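Pterin-4-alpha-carbinolamine dehydratase MoaB2 (Mycobacterium marinum, PDB 3RFQ) probably takes part in molybdenum cofactor biosynthesis as a molybdopterin-binding protein of the MogA/MoaB family. Local coordinates at residues 135-140 / 157-162; 34-39 / 69-74. All coordinates share one frame; numbering follows the deposited sequence.

Contact 1 (135-140 / 157-162); sequences IIDAGL and AGSRYA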
ATOM      1  N   ILE C 135      -1.946  13.095  -4.744  1.00 17.15           N
ATOM      2  CA  ILE C 135      -1.158  14.294  -4.556  1.00 17.09           C
ATOM      3  C   ILE C 135       0.154  14.061  -5.308  1.00 17.72           C
ATOM      4  O   ILE C 135       1.063  13.402  -4.805  1.00 17.09           O
ATOM      5  CB  ILE C 135      -0.918  14.540  -3.033  1.00 15.63           C
ATOM      6  CG1 ILE C 135      -2.266  14.536  -2.289  1.00 13.86           C
ATOM      7  CG2 ILE C 135      -0.151  15.867  -2.802  1.00 14.93           C
ATOM      8  CD1 ILE C 135      -2.124  14.367  -0.776  1.00  9.89           C
ATOM      9  N   ILE C 136       0.208  14.530  -6.551  1.00 20.21           N
ATOM     10  CA  ILE C 136       1.270  14.105  -7.458  1.00 21.00           C
ATOM     11  C   ILE C 136       2.607  14.751  -7.102  1.00 19.95           C
ATOM     12  O   ILE C 136       3.618  14.089  -7.213  1.00 19.81           O
ATOM     13  CB  ILE C 136       0.935  14.294  -8.951  1.00 23.62           C
ATOM     14  CG1 ILE C 136      -0.458  13.761  -9.287  1.00 28.04           C
ATOM     15  CG2 ILE C 136       1.923  13.499  -9.867  1.00 23.48           C
ATOM     16  CD1 ILE C 136      -0.675  12.241  -8.973  1.00 31.86           C
ATOM     17  N   ASP C 137       2.611  16.011  -6.657  1.00 19.05           N
ATOM     18  CA  ASP C 137       3.868  16.639  -6.222  1.00 18.88           C
ATOM     19  C   ASP C 137       4.456  15.921  -4.993  1.00 16.29           C
ATOM     20  O   ASP C 137       5.669  15.792  -4.878  1.00 16.34           O
ATOM     21  CB  ASP C 137       3.771  18.181  -6.068  1.00 19.50           C
ATOM     22  CG  ASP C 137       2.883  18.620  -4.906  1.00 22.05           C
ATOM     23  OD1 ASP C 137       1.922  17.906  -4.567  1.00 24.29           O
ATOM     24  OD2 ASP C 137       3.122  19.713  -4.343  1.00 24.99           O
ATOM     25  N   ALA C 138       3.597  15.413  -4.117  1.00 14.18           N
ATOM     26  CA  ALA C 138       4.046  14.562  -3.010  1.00 12.94           C
ATOM     27  C   ALA C 138       4.482  13.181  -3.495  1.00 11.98           C
ATOM     28  O   ALA C 138       5.565  12.716  -3.152  1.00 12.83           O
ATOM     29  CB  ALA C 138       2.961  14.441  -1.899  1.00 11.39           C
ATOM     30  N   GLY C 139       3.667  12.505  -4.303  1.00 12.88           N
ATOM     31  CA  GLY C 139       4.083  11.185  -4.833  1.00 12.02           C
ATOM     32  C   GLY C 139       5.406  11.160  -5.591  1.00 13.54           C
ATOM     33  O   GLY C 139       6.116  10.135  -5.603  1.00 13.37           O
ATOM     34  N   LEU C 140       5.742  12.275  -6.248  1.00 13.90           N
ATOM     35  CA  LEU C 140       6.986  12.339  -7.017  1.00 15.49           C
ATOM     36  C   LEU C 140       8.101  13.170  -6.353  1.00 15.30           C
ATOM     37  O   LEU C 140       9.149  13.363  -6.959  1.00 14.77           O
ATOM     38  CB  LEU C 140       6.711  12.877  -8.440  1.00 16.20           C
ATOM     39  CG  LEU C 140       5.785  11.988  -9.262  1.00 16.47           C
ATOM     40  CD1 LEU C 140       5.437  12.567 -10.639  1.00 17.38           C
ATOM     41  CD2 LEU C 140       6.428  10.649  -9.423  1.00 17.37           C
ATOM     42  N   ALA C 157       7.186  18.550  -0.391  1.00 14.24           N
ATOM     43  CA  ALA C 157       6.744  19.319  -1.548  1.00 16.15           C
ATOM     44  C   ALA C 157       5.912  20.540  -1.139  1.00 16.60           C
ATOM     45  O   ALA C 157       5.418  20.624   0.003  1.00 15.80           O
ATOM     46  CB  ALA C 157       5.962  18.434  -2.546  1.00 15.74           C
ATOM     47  N   GLY C 158       5.766  21.486  -2.062  1.00 17.94           N
ATOM     48  CA  GLY C 158       5.140  22.770  -1.736  1.00 18.79           C
ATOM     49  C   GLY C 158       3.615  22.920  -1.730  1.00 19.49           C
ATOM     50  O   GLY C 158       3.101  23.864  -1.122  1.00 20.62           O
ATOM     51  N   SER C 159       2.857  22.040  -2.394  1.00 18.95           N
ATOM     52  CA  SER C 159       1.401  22.282  -2.486  1.00 18.98           C
ATOM     53  C   SER C 159       0.777  22.140  -1.070  1.00 18.60           C
ATOM     54  O   SER C 159       1.344  21.482  -0.214  1.00 17.03           O
ATOM     55  CB  SER C 159       0.737  21.293  -3.450  1.00 19.10           C
ATOM     56  OG  SER C 159       0.665  20.013  -2.827  1.00 16.42           O
ATOM     57  N   ARG C 160      -0.367  22.761  -0.823  1.00 19.25           N
ATOM     58  CA  ARG C 160      -1.063  22.589   0.462  1.00 19.66           C
ATOM     59  C   ARG C 160      -1.393  21.114   0.800  1.00 18.60           C
ATOM     60  O   ARG C 160      -1.282  20.703   1.952  1.00 17.24           O
ATOM     61  CB  ARG C 160      -2.370  23.387   0.463  1.00 21.48           C
ATOM     62  CG  ARG C 160      -2.861  23.769   1.881  1.00 24.25           C
ATOM     63  CD  ARG C 160      -3.447  25.193   1.825  1.00 31.02           C
ATOM     64  NE  ARG C 160      -4.004  25.641   3.100  1.00 30.61           N
ATOM     65  CZ  ARG C 160      -3.328  26.393   3.951  1.00 33.11           C
ATOM     66  NH1 ARG C 160      -2.103  26.796   3.624  1.00 33.75           N
ATOM     67  NH2 ARG C 160      -3.868  26.754   5.110  1.00 33.11           N
ATOM     68  N   TYR C 161      -1.821  20.340  -0.203  1.00 18.01           N
ATOM     69  CA  TYR C 161      -2.152  18.943   0.033  1.00 17.87           C
ATOM     70  C   TYR C 161      -0.902  18.163   0.390  1.00 16.45           C
ATOM     71  O   TYR C 161      -0.956  17.323   1.282  1.00 16.29           O
ATOM     72  CB  TYR C 161      -2.858  18.301  -1.164  1.00 19.17           C
ATOM     73  CG  TYR C 161      -4.309  18.718  -1.395  1.00 21.88           C
ATOM     74  CD1 TYR C 161      -4.995  19.533  -0.491  1.00 24.26           C
ATOM     75  CD2 TYR C 161      -5.006  18.232  -2.498  1.00 25.94           C
ATOM     76  CE1 TYR C 161      -6.349  19.881  -0.712  1.00 28.16           C
ATOM     77  CE2 TYR C 161      -6.345  18.556  -2.728  1.00 28.06           C
ATOM     78  CZ  TYR C 161      -7.009  19.388  -1.841  1.00 29.82           C
ATOM     79  OH  TYR C 161      -8.324  19.717  -2.115  1.00 31.12           O
ATOM     80  N   ALA C 162       0.229  18.451  -0.269  1.00 15.33           N
ATOM     81  CA  ALA C 162       1.523  17.779   0.100  1.00 14.40           C
ATOM     82  C   ALA C 162       1.916  18.055   1.542  1.00 13.34           C
ATOM     83  O   ALA C 162       2.339  17.164   2.270  1.00 12.69           O
ATOM     84  CB  ALA C 162       2.680  18.174  -0.850  1.00 13.49           C
TER
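Asp137 OD2 accepts the backbone N-H of Ser159, with 3.0 Å from Ser159 N to Asp137 OD2 and the donor arriving nearly in line with the carboxylate C-O bond. The Ser159 hydroxyl faces the same carboxylate, its OG 2.9 Å from Asp137 OD2 and 3.0 Å from Asp137 OD1; both bonds are weak, and which oxygen takes the single proton is unsettled. With OG held between the backbone N and carbonyl carbon of its own residue (chi1 74°), Ser159 also accepts from Ala162 N at 3.0 Å. That is the N-cap of helix 160-180, the long C-terminal helix that follows strand 151-156, so Asp137 of the short helix 136-139 acts as a second-shell partner of the cap. The negative carboxylate near this helix N-terminus is probably favoured by the helix dipole. Beside the polar group the contact turns apolar. Ile135, the residue just before helix 136-139, lays CG2 against the start of the other helix, 3.6 Å from Ala162 N. The Ile135 and Tyr161 side chains cross at about a right angle, with Ile135 CG1 4.0 Å from Tyr161 CB; the end of Tyr161 leads away, and Tyr161 packs on Asn171 of a neighbouring subunit. Ala138 CB meets Ala162 CB at 3.9 Å.

Contact 2 (34-39 / 69-74); sequences LVVVVD and VAVEAD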
ATOM      1  N   LEU C  34      11.763  23.757  13.505  1.00 18.72           N
ATOM      2  CA  LEU C  34      11.863  24.945  12.655  1.00 19.56           C
ATOM      3  C   LEU C  34      11.258  24.610  11.300  1.00 18.65           C
ATOM      4  O   LEU C  34      11.444  23.501  10.796  1.00 19.14           O
ATOM      5  CB  LEU C  34      13.333  25.348  12.454  1.00 20.66           C
ATOM      6  CG  LEU C  34      13.577  26.604  11.596  1.00 23.91           C
ATOM      7  CD1 LEU C  34      13.359  27.865  12.429  1.00 25.16           C
ATOM      8  CD2 LEU C  34      14.996  26.628  10.986  1.00 25.80           C
ATOM      9  N   VAL C  35      10.538  25.568  10.731  1.00 18.15           N
ATOM     10  CA  VAL C  35       9.994  25.448   9.378  1.00 17.53           C
ATOM     11  C   VAL C  35      10.837  26.289   8.415  1.00 18.38           C
ATOM     12  O   VAL C  35      11.150  27.431   8.704  1.00 19.33           O
ATOM     13  CB  VAL C  35       8.552  25.984   9.306  1.00 17.89           C
ATOM     14  CG1 VAL C  35       7.962  25.771   7.904  1.00 17.12           C
ATOM     15  CG2 VAL C  35       7.664  25.332  10.414  1.00 16.74           C
ATOM     16  N   VAL C  36      11.229  25.703   7.291  1.00 18.04           N
ATOM     17  CA  VAL C  36      11.951  26.426   6.244  1.00 18.42           C
ATOM     18  C   VAL C  36      11.076  26.443   5.001  1.00 18.78           C
ATOM     19  O   VAL C  36      10.844  25.397   4.414  1.00 19.32           O
ATOM     20  CB  VAL C  36      13.321  25.774   5.924  1.00 19.07           C
ATOM     21  CG1 VAL C  36      14.026  26.511   4.756  1.00 18.42           C
ATOM     22  CG2 VAL C  36      14.182  25.777   7.148  1.00 17.90           C
ATOM     23  N   VAL C  37      10.584  27.622   4.622  1.00 19.38           N
ATOM     24  CA  VAL C  37       9.807  27.784   3.401  1.00 20.31           C
ATOM     25  C   VAL C  37      10.711  28.173   2.233  1.00 22.28           C
ATOM     26  O   VAL C  37      11.310  29.244   2.231  1.00 24.00           O
ATOM     27  CB  VAL C  37       8.644  28.799   3.581  1.00 21.09           C
ATOM     28  CG1 VAL C  37       7.910  29.050   2.248  1.00 21.92           C
ATOM     29  CG2 VAL C  37       7.671  28.290   4.660  1.00 18.44           C
ATOM     30  N   VAL C  38      10.820  27.273   1.256  1.00 23.06           N
ATOM     31  CA  VAL C  38      11.602  27.504   0.063  1.00 24.90           C
ATOM     32  C   VAL C  38      10.660  27.992  -0.990  1.00 27.99           C
ATOM     33  O   VAL C  38       9.918  27.214  -1.585  1.00 28.14           O
ATOM     34  CB  VAL C  38      12.275  26.224  -0.450  1.00 25.07           C
ATOM     35  CG1 VAL C  38      13.204  26.556  -1.628  1.00 26.73           C
ATOM     36  CG2 VAL C  38      13.039  25.543   0.654  1.00 22.23           C
ATOM     37  N   ASP C  39      10.687  29.295  -1.224  1.00 31.55           N
ATOM     38  CA  ASP C  39       9.833  29.901  -2.216  1.00 36.08           C
ATOM     39  C   ASP C  39      10.333  31.312  -2.525  1.00 39.59           C
ATOM     40  O   ASP C  39      10.561  32.117  -1.613  1.00 39.31           O
ATOM     41  CB  ASP C  39       8.380  29.929  -1.725  1.00 36.13           C
ATOM     42  CG  ASP C  39       7.421  30.480  -2.780  1.00 41.01           C
ATOM     43  OD1 ASP C  39       7.143  29.781  -3.788  1.00 42.83           O
ATOM     44  OD2 ASP C  39       6.955  31.623  -2.601  1.00 43.63           O
ATOM     45  N   VAL C  69      11.401  30.294   8.605  1.00 25.31           N
ATOM     46  CA  VAL C  69      12.439  31.028   7.867  1.00 26.47           C
ATOM     47  C   VAL C  69      12.163  30.902   6.372  1.00 26.41           C
ATOM     48  O   VAL C  69      12.032  29.783   5.852  1.00 25.45           O
ATOM     49  CB  VAL C  69      13.859  30.481   8.201  1.00 26.65           C
ATOM     50  CG1 VAL C  69      14.908  31.055   7.252  1.00 28.20           C
ATOM     51  CG2 VAL C  69      14.217  30.772   9.666  1.00 26.95           C
ATOM     52  N   ALA C  70      12.062  32.042   5.689  1.00 27.90           N
ATOM     53  CA  ALA C  70      11.767  32.053   4.250  1.00 27.92           C
ATOM     54  C   ALA C  70      13.080  32.206   3.499  1.00 28.54           C
ATOM     55  O   ALA C  70      13.889  33.065   3.837  1.00 29.51           O
ATOM     56  CB  ALA C  70      10.782  33.201   3.882  1.00 29.09           C
ATOM     57  N   VAL C  71      13.310  31.349   2.511  1.00 27.69           N
ATOM     58  CA  VAL C  71      14.482  31.482   1.657  1.00 28.54           C
ATOM     59  C   VAL C  71      14.107  31.321   0.199  1.00 28.75           C
ATOM     60  O   VAL C  71      13.090  30.699  -0.125  1.00 27.45           O
ATOM     61  CB  VAL C  71      15.599  30.471   1.996  1.00 27.76           C
ATOM     62  CG1 VAL C  71      16.284  30.837   3.278  1.00 27.38           C
ATOM     63  CG2 VAL C  71      15.049  29.031   2.045  1.00 26.03           C
ATOM     64  N   GLU C  72      14.956  31.883  -0.662  1.00 30.47           N
ATOM     65  CA  GLU C  72      14.856  31.731  -2.101  1.00 31.53           C
ATOM     66  C   GLU C  72      15.199  30.295  -2.488  1.00 29.98           C
ATOM     67  O   GLU C  72      15.865  29.579  -1.725  1.00 28.61           O
ATOM     68  CB  GLU C  72      15.847  32.648  -2.814  1.00 34.05           C
ATOM     69  CG  GLU C  72      15.566  34.113  -2.740  1.00 38.14           C
ATOM     70  CD  GLU C  72      16.626  34.923  -3.453  1.00 44.16           C
ATOM     71  OE1 GLU C  72      17.227  35.775  -2.792  1.00 47.23           O
ATOM     72  OE2 GLU C  72      16.877  34.707  -4.667  1.00 47.31           O
ATOM     73  N   ALA C  73      14.759  29.896  -3.682  1.00 29.89           N
ATOM     74  CA  ALA C  73      15.097  28.590  -4.247  1.00 28.91           C
ATOM     75  C   ALA C  73      16.535  28.660  -4.742  1.00 30.41           C
ATOM     76  O   ALA C  73      16.820  28.661  -5.945  1.00 32.32           O
ATOM     77  CB  ALA C  73      14.145  28.239  -5.364  1.00 28.48           C
ATOM     78  N   ASP C  74      17.440  28.757  -3.784  1.00 30.49           N
ATOM     79  CA  ASP C  74      18.851  28.939  -4.049  1.00 32.17           C
ATOM     80  C   ASP C  74      19.590  28.005  -3.091  1.00 31.58           C
ATOM     81  O   ASP C  74      19.318  27.981  -1.886  1.00 30.31           O
ATOM     82  CB  ASP C  74      19.242  30.395  -3.802  1.00 34.01           C
ATOM     83  CG  ASP C  74      20.730  30.624  -3.911  1.00 35.90           C
ATOM     84  OD1 ASP C  74      21.205  30.842  -5.045  1.00 36.48           O
ATOM     85  OD2 ASP C  74      21.420  30.572  -2.863  1.00 36.55           O
TER
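Strands 31-38 and 63-71 are parallel neighbours in the sheet of this alpha/beta domain, with 63-71 outermost within the chain; helices 40-43 and 51-60 lie between them in sequence, making a right-handed beta-alpha-beta crossover. The axes of 34-38 and 69-71 run at 23° to each other and approach to 4.7 Å. Within these segments the ladder runs from Val69 N donating to Val35 O (2.9 Å), through Val37 N to Val69 O and Val71 N to Val37 O, and closes where Asp39 N, already past the strand end, reaches Val71 O at 3.0 Å. Val36, Val38, Val69 and Val71 share one face, where Val38 and Val71 rest on Ile78 of helix 75-87; Val37 and Ala70 point to the other. Val71 carries much of the apolar contact: its CG2, placed between the backbone N and carbonyl carbon, reaches across to Val36 CG1 at 3.8 Å. At the strand ends Asp39 and Asp74 each N-cap a following helix, and Asp39 OD2 bonds Thr42 OG1. Just before Asp74, Ala73 sits at the centre of an inverse gamma turn, and its CA lies 3.8 Å from Val38 CG1.

Both contacts lie within the probable molybdopterin-binding domain, and contact 2 closes along the chain before contact 1 opens. Their centres are about 17 Å apart and their nearest atoms about 7 Å, without touching. The central sheet relates them: contact 2 pairs strand 31-38 with 63-71, and beyond 31-38 come 92-96 and then 151-156, the strand that runs into segment 157-162 of contact 1. Contact 2 therefore joins neighbouring strands, whereas contact 1 sets the short helix 136-139 and the residue before it against the start of helix 160-180. The sodium ion, bound by Ser129 and Asp165, is about 7 Å from the side chain of Ile135 in contact 1. Contact 1 also borders neighbouring subunits; none touches the segments of contact 2.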